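Local coordinates for uncharacterized protein (Arthrobacter sp., PDB 3KOP) that is of unknown function but adopts a cyclophilin-like fold, and six copies of it make up the assembly, at residues Ser48-Asp53 / Pro76-Lys81; Val61-Tyr66 / Asp168-Gly173. All coordinates share one frame; numbering follows the deposited sequence.

Contact 1 of 2, residues Ser48-Asp53 / Pro76-Lys81; sequences SKAVWD and PAFAPK
Ala50 and Val51, on one side of helix 45-54, meet Phe78 and Ala79 in the loop that follows strand 70-76, a worked example of a helix packing on a loop through methyl groups and one phenyl ring. The protein has a cyclophilin-like fold, built on an antiparallel sheet, against which helix 45-54 packs. Along the helix, Ser48 comes first, its OG hydrogen-bonded within the helix to the carbonyl of Ala44, one turn earlier. Lys49 stretches along the outer surface and closes a salt bridge within the helix: Lys49 NZ lies 2.7 Å from Asp53 OD2, which accepts it on its syn lone pair. Ala50 lies nearest the loop by backbone. Its CB sits 3.9 Å from Ala79 CB, a methyl-to-methyl contact that lets the backbones come near, the CA atoms of Ala50 and Ala79 being 5.4 Å apart. Val51 directs its CB away from the loop, yet with CG2 anti to its own carbonyl carbon that methyl still comes within 4.2 Å of Phe78 CZ, the two side chains running obliquely across each other. Trp52 leaves the interface altogether and offers its ring to Arg22 and Arg183 in cation-pi contacts, while its carbonyl takes a hydrogen bond from Arg183. Asp53 completes the segment by placing OD1 at the edge of the Trp52 ring, in its plane. From the loop, Phe78 answers the helix with CG held between its backbone N and carbonyl carbon (chi1 42°), which turns the ring to the helix; it also touches Val127 of strand 125-132. No hydrogen bond joins the segments; the nearest approach is Phe78 CE1 to the carbonyl O of Ala50, 3.3 Å, oblique to the ring.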
loop_
_atom_site.group_PDB
_atom_site.type_symbol
_atom_site.label_atom_id
_atom_site.label_comp_id
_atom_site.label_asym_id
_atom_site.label_seq_id
_atom_site.Cartn_x
_atom_site.Cartn_y
_atom_site.Cartn_z
ATOM N N SER F 48 8.916 -14.880 -22.364
ATOM C CA SER F 48 9.771 -16.064 -22.459
ATOM C C SER F 48 10.488 -16.084 -23.808
ATOM O O SER F 48 11.697 -16.330 -23.874
ATOM C CB SER F 48 8.982 -17.351 -22.273
ATOM O OG SER F 48 8.416 -17.436 -20.966
ATOM N N LYS F 49 9.741 -15.774 -24.870
ATOM C CA LYS F 49 10.334 -15.698 -26.214
ATOM C C LYS F 49 11.370 -14.596 -26.312
ATOM O O LYS F 49 12.463 -14.817 -26.875
ATOM C CB LYS F 49 9.238 -15.467 -27.266
ATOM C CG LYS F 49 9.779 -15.191 -28.686
ATOM C CD LYS F 49 8.663 -15.222 -29.703
ATOM C CE LYS F 49 9.169 -14.745 -31.085
ATOM N NZ LYS F 49 10.402 -15.518 -31.553
ATOM N N ALA F 50 11.017 -13.405 -25.814
ATOM C CA ALA F 50 11.886 -12.221 -25.928
ATOM C C ALA F 50 13.222 -12.520 -25.261
ATOM O O ALA F 50 14.303 -12.218 -25.825
ATOM C CB ALA F 50 11.249 -10.961 -25.307
ATOM N N VAL F 51 13.157 -13.126 -24.081
ATOM C CA VAL F 51 14.379 -13.510 -23.378
ATOM C C VAL F 51 15.138 -14.667 -24.086
ATOM O O VAL F 51 16.325 -14.540 -24.402
ATOM C CB VAL F 51 14.089 -13.839 -21.922
ATOM C CG1 VAL F 51 15.340 -14.389 -21.202
ATOM C CG2 VAL F 51 13.539 -12.564 -21.188
ATOM N N TRP F 52 14.460 -15.785 -24.353
ATOM C CA TRP F 52 15.091 -16.929 -25.030
ATOM C C TRP F 52 15.846 -16.488 -26.284
ATOM O O TRP F 52 17.016 -16.840 -26.492
ATOM C CB TRP F 52 14.060 -17.985 -25.420
ATOM C CG TRP F 52 14.703 -19.188 -26.123
ATOM C CD1 TRP F 52 14.926 -19.346 -27.474
ATOM C CD2 TRP F 52 15.246 -20.357 -25.490
ATOM N NE1 TRP F 52 15.573 -20.536 -27.709
ATOM C CE2 TRP F 52 15.773 -21.184 -26.516
ATOM C CE3 TRP F 52 15.313 -20.798 -24.161
ATOM C CZ2 TRP F 52 16.350 -22.437 -26.245
ATOM C CZ3 TRP F 52 15.915 -22.021 -23.888
ATOM C CH2 TRP F 52 16.413 -22.836 -24.927
ATOM N N ASP F 53 15.151 -15.750 -27.137
ATOM C CA ASP F 53 15.697 -15.312 -28.427
ATOM C C ASP F 53 17.019 -14.556 -28.282
ATOM O O ASP F 53 17.888 -14.656 -29.133
ATOM C CB ASP F 53 14.681 -14.443 -29.191
ATOM C CG ASP F 53 13.507 -15.243 -29.754
ATOM O OD1 ASP F 53 13.452 -16.473 -29.553
ATOM O OD2 ASP F 53 12.620 -14.628 -30.385
ATOM N N PRO F 76 20.923 -3.555 -21.952
ATOM C CA PRO F 76 20.177 -2.829 -22.967
ATOM C C PRO F 76 19.023 -3.680 -23.504
ATOM O O PRO F 76 19.141 -4.917 -23.576
ATOM C CB PRO F 76 21.220 -2.577 -24.072
ATOM C CG PRO F 76 22.543 -2.848 -23.449
ATOM C CD PRO F 76 22.327 -3.800 -22.352
ATOM N N ALA F 77 17.928 -3.022 -23.890
ATOM C CA ALA F 77 16.806 -3.726 -24.519
ATOM C C ALA F 77 17.302 -4.577 -25.706
ATOM O O ALA F 77 18.221 -4.180 -26.439
ATOM C CB ALA F 77 15.760 -2.755 -24.981
ATOM N N PHE F 78 16.719 -5.757 -25.855
ATOM C CA PHE F 78 17.180 -6.715 -26.871
ATOM C C PHE F 78 16.046 -7.191 -27.771
ATOM O O PHE F 78 16.311 -7.679 -28.835
ATOM C CB PHE F 78 17.875 -7.922 -26.198
ATOM C CG PHE F 78 17.145 -8.438 -24.943
ATOM C CD1 PHE F 78 15.974 -9.184 -25.061
ATOM C CD2 PHE F 78 17.610 -8.125 -23.677
ATOM C CE1 PHE F 78 15.306 -9.659 -23.931
ATOM C CE2 PHE F 78 16.942 -8.598 -22.519
ATOM C CZ PHE F 78 15.800 -9.357 -22.650
ATOM N N ALA F 79 14.799 -7.053 -27.346
ATOM C CA ALA F 79 13.665 -7.562 -28.117
ATOM C C ALA F 79 13.281 -6.544 -29.176
ATOM O O ALA F 79 13.347 -5.364 -28.928
ATOM C CB ALA F 79 12.466 -7.821 -27.222
ATOM N N PRO F 80 12.791 -7.001 -30.329
ATOM C CA PRO F 80 12.366 -6.010 -31.323
ATOM C C PRO F 80 11.241 -5.135 -30.784
ATOM O O PRO F 80 11.183 -3.968 -31.081
ATOM C CB PRO F 80 11.897 -6.858 -32.503
ATOM C CG PRO F 80 12.583 -8.182 -32.332
ATOM C CD PRO F 80 12.723 -8.379 -30.839
ATOM N N LYS F 81 10.348 -5.704 -29.991
ATOM C CA LYS F 81 9.452 -4.891 -29.182
ATOM C C LYS F 81 9.248 -5.480 -27.797
ATOM O O LYS F 81 9.215 -6.700 -27.609
ATOM C CB LYS F 81 8.103 -4.647 -29.866
ATOM C CG LYS F 81 7.237 -5.854 -30.114
ATOM C CD LYS F 81 5.819 -5.443 -30.564
ATOM C CE LYS F 81 5.141 -4.521 -29.538
ATOM N NZ LYS F 81 3.635 -4.509 -29.618
#

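Contact 2 of 2, residues Val61-Tyr66 / Asp168-Gly173; sequences VFHGKY and DIWMGG
His63 and Trp170 lie obliquely across each other, their ring planes at 41° and the centroids of the imidazole and the five-membered indole ring 5.3 Å apart. The closest touch is made by the root of the tryptophan: Trp170 CB lies 3.7 Å from His63 CD2. With CG anti to the backbone N (chi1 172°), the indole then leads away from strand 57-63, and its NE1 bonds to the carbonyl O of His63 in the second subunit. The reciprocal bond, from Trp170 of that subunit to His63 O here, makes this contact part of a subunit interface. Met171 SE, the selenium of a selenomethionine, lies 3.6 Å above one face of the Trp170 indole, offset toward the rim. The imidazole is fixed from both nitrogens. His63 ND1 donates to Gly64 O at 2.8 Å, nearly straight at 165°, the oxygen almost in the ring plane and the donor on a carbonyl lone pair, while His63 NE2 is hydrogen-bonded to Tyr133 OH. A leucine in place of His63 would probably leave Tyr133 OH and Gly64 O without this partner, and the flat ring beside Trp170 CB would be missing. Beside the rings the contact turns aliphatic: Val61 CG1 and Ile169 CD1 meet tip to tip at 4.1 Å, and Ile169 CG2 rests 4.2 Å from His63 CB. The helix ends here, Gly173 adopting positive phi. Strand 57-63 and helix 159-172 are thus joined across a buried seam, with Leu28 of strand 23-28 packed on both Val61 and Ile169, Ile71 of strand 70-76 touching Val61 and His63, and Arg31 bound to Asp168 and to the Gly173 carbonyl.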
loop_
_atom_site.group_PDB
_atom_site.type_symbol
_atom_site.label_atom_id
_atom_site.label_comp_id
_atom_site.label_asym_id
_atom_site.label_seq_id
_atom_site.Cartn_x
_atom_site.Cartn_y
_atom_site.Cartn_z
ATOM N N VAL F 61 26.044 -7.984 -11.527
ATOM C CA VAL F 61 24.925 -8.303 -10.639
ATOM C C VAL F 61 24.726 -7.201 -9.595
ATOM O O VAL F 61 25.683 -6.513 -9.165
ATOM C CB VAL F 61 25.129 -9.684 -9.933
ATOM C CG1 VAL F 61 26.140 -9.570 -8.772
ATOM C CG2 VAL F 61 23.746 -10.243 -9.420
ATOM N N PHE F 62 23.487 -7.030 -9.164
ATOM C CA PHE F 62 23.177 -6.132 -8.065
ATOM C C PHE F 62 22.248 -6.843 -7.103
ATOM O O PHE F 62 21.435 -7.640 -7.513
ATOM C CB PHE F 62 22.479 -4.878 -8.574
ATOM C CG PHE F 62 23.271 -4.104 -9.592
ATOM C CD1 PHE F 62 24.207 -3.183 -9.195
ATOM C CD2 PHE F 62 23.008 -4.235 -10.936
ATOM C CE1 PHE F 62 24.925 -2.459 -10.119
ATOM C CE2 PHE F 62 23.728 -3.511 -11.868
ATOM C CZ PHE F 62 24.685 -2.625 -11.454
ATOM N N HIS F 63 22.408 -6.583 -5.813
ATOM C CA HIS F 63 21.406 -7.003 -4.848
ATOM C C HIS F 63 20.342 -5.925 -4.691
ATOM O O HIS F 63 20.662 -4.747 -4.585
ATOM C CB HIS F 63 22.007 -7.260 -3.494
ATOM C CG HIS F 63 21.124 -8.085 -2.621
ATOM N ND1 HIS F 63 19.947 -7.595 -2.103
ATOM C CD2 HIS F 63 21.204 -9.380 -2.237
ATOM C CE1 HIS F 63 19.346 -8.554 -1.415
ATOM N NE2 HIS F 63 20.095 -9.640 -1.460
ATOM N N GLY F 64 19.075 -6.317 -4.597
ATOM C CA GLY F 64 18.023 -5.302 -4.455
ATOM C C GLY F 64 18.132 -4.535 -3.154
ATOM O O GLY F 64 18.625 -5.074 -2.130
ATOM N N LYS F 65 17.715 -3.261 -3.190
ATOM C CA LYS F 65 17.660 -2.439 -1.976
ATOM C C LYS F 65 16.218 -2.215 -1.502
ATOM O O LYS F 65 16.011 -1.819 -0.363
ATOM C CB LYS F 65 18.274 -1.066 -2.186
ATOM C CG LYS F 65 19.781 -0.993 -2.458
ATOM C CD LYS F 65 20.131 0.499 -2.553
ATOM C CE LYS F 65 21.510 0.798 -3.069
ATOM N NZ LYS F 65 21.916 2.281 -2.797
ATOM N N TYR F 66 15.229 -2.399 -2.367
ATOM C CA TYR F 66 13.835 -2.280 -1.903
ATOM C C TYR F 66 13.005 -3.538 -2.039
ATOM O O TYR F 66 12.130 -3.764 -1.213
ATOM C CB TYR F 66 13.124 -1.078 -2.520
ATOM C CG TYR F 66 12.964 -1.129 -4.012
ATOM C CD1 TYR F 66 11.914 -1.810 -4.572
ATOM C CD2 TYR F 66 13.838 -0.460 -4.854
ATOM C CE1 TYR F 66 11.724 -1.847 -5.907
ATOM C CE2 TYR F 66 13.679 -0.523 -6.240
ATOM C CZ TYR F 66 12.617 -1.212 -6.742
ATOM O OH TYR F 66 12.396 -1.304 -8.085
ATOM N N ASP F 168 25.379 -14.238 0.264
ATOM C CA ASP F 168 26.767 -13.908 0.236
ATOM C C ASP F 168 27.018 -12.644 -0.629
ATOM O O ASP F 168 27.927 -11.882 -0.339
ATOM C CB ASP F 168 27.579 -15.104 -0.285
ATOM C CG ASP F 168 29.067 -14.853 -0.219
ATOM O OD1 ASP F 168 29.597 -14.879 0.889
ATOM O OD2 ASP F 168 29.694 -14.596 -1.255
ATOM N N ILE F 169 26.225 -12.411 -1.678
ATOM C CA ILE F 169 26.292 -11.123 -2.373
ATOM C C ILE F 169 25.865 -9.986 -1.431
ATOM O O ILE F 169 26.490 -8.921 -1.394
ATOM C CB ILE F 169 25.473 -11.119 -3.674
ATOM C CG1 ILE F 169 26.123 -12.057 -4.676
ATOM C CG2 ILE F 169 25.326 -9.695 -4.247
ATOM C CD1 ILE F 169 25.248 -12.359 -5.910
ATOM N N TRP F 170 24.821 -10.225 -0.650
ATOM C CA TRP F 170 24.311 -9.227 0.280
ATOM C C TRP F 170 25.406 -8.858 1.314
ATOM O O TRP F 170 25.692 -7.681 1.513
ATOM C CB TRP F 170 23.018 -9.739 0.942
ATOM C CG TRP F 170 22.529 -8.882 2.049
ATOM C CD1 TRP F 170 22.315 -7.532 2.015
ATOM C CD2 TRP F 170 22.161 -9.312 3.367
ATOM N NE1 TRP F 170 21.870 -7.088 3.256
ATOM C CE2 TRP F 170 21.761 -8.163 4.092
ATOM C CE3 TRP F 170 22.156 -10.554 4.015
ATOM C CZ2 TRP F 170 21.355 -8.225 5.433
ATOM C CZ3 TRP F 170 21.728 -10.607 5.352
ATOM C CH2 TRP F 170 21.345 -9.446 6.038
HETATM N N MSE F 171 26.023 -9.858 1.946
HETATM C CA MSE F 171 27.032 -9.616 2.984
HETATM C C MSE F 171 28.441 -9.364 2.446
HETATM O O MSE F 171 29.208 -8.636 3.084
HETATM C CB MSE F 171 27.093 -10.804 3.962
HETATM C CG MSE F 171 25.757 -11.028 4.714
HETATM SE SE MSE F 171 25.279 -9.455 5.753
HETATM C CE MSE F 171 26.911 -9.287 6.784
ATOM N N GLY F 172 28.783 -9.991 1.318
ATOM C CA GLY F 172 30.145 -9.990 0.769
ATOM C C GLY F 172 30.339 -9.111 -0.454
ATOM O O GLY F 172 31.470 -8.900 -0.889
ATOM N N GLY F 173 29.248 -8.592 -1.015
ATOM C CA GLY F 173 29.345 -7.666 -2.111
ATOM C C GLY F 173 29.177 -8.284 -3.479
ATOM O O GLY F 173 29.205 -9.518 -3.628
#

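Overall arrangement
Both contacts pack a helix against a non-helical segment without a hydrogen bond between the two, yet they differ in depth and partners. Contact 1 is partly buried, with no other chain touching its segments, and relies on methyls and one phenyl ring; its Lys49-Asp53 salt bridge lies within the helix and takes no part in the packing. The touching residues of contact 2 are all buried, and its aromatic pair carries polar atoms that are engaged within the chain and across to the second subunit. The centres of contact 1 and contact 2 are about 26 Å apart. Helix 45-54 is followed in the chain by strand 57-63, and strand 70-76 precedes the loop of contact 1 and touches residues of contact 2.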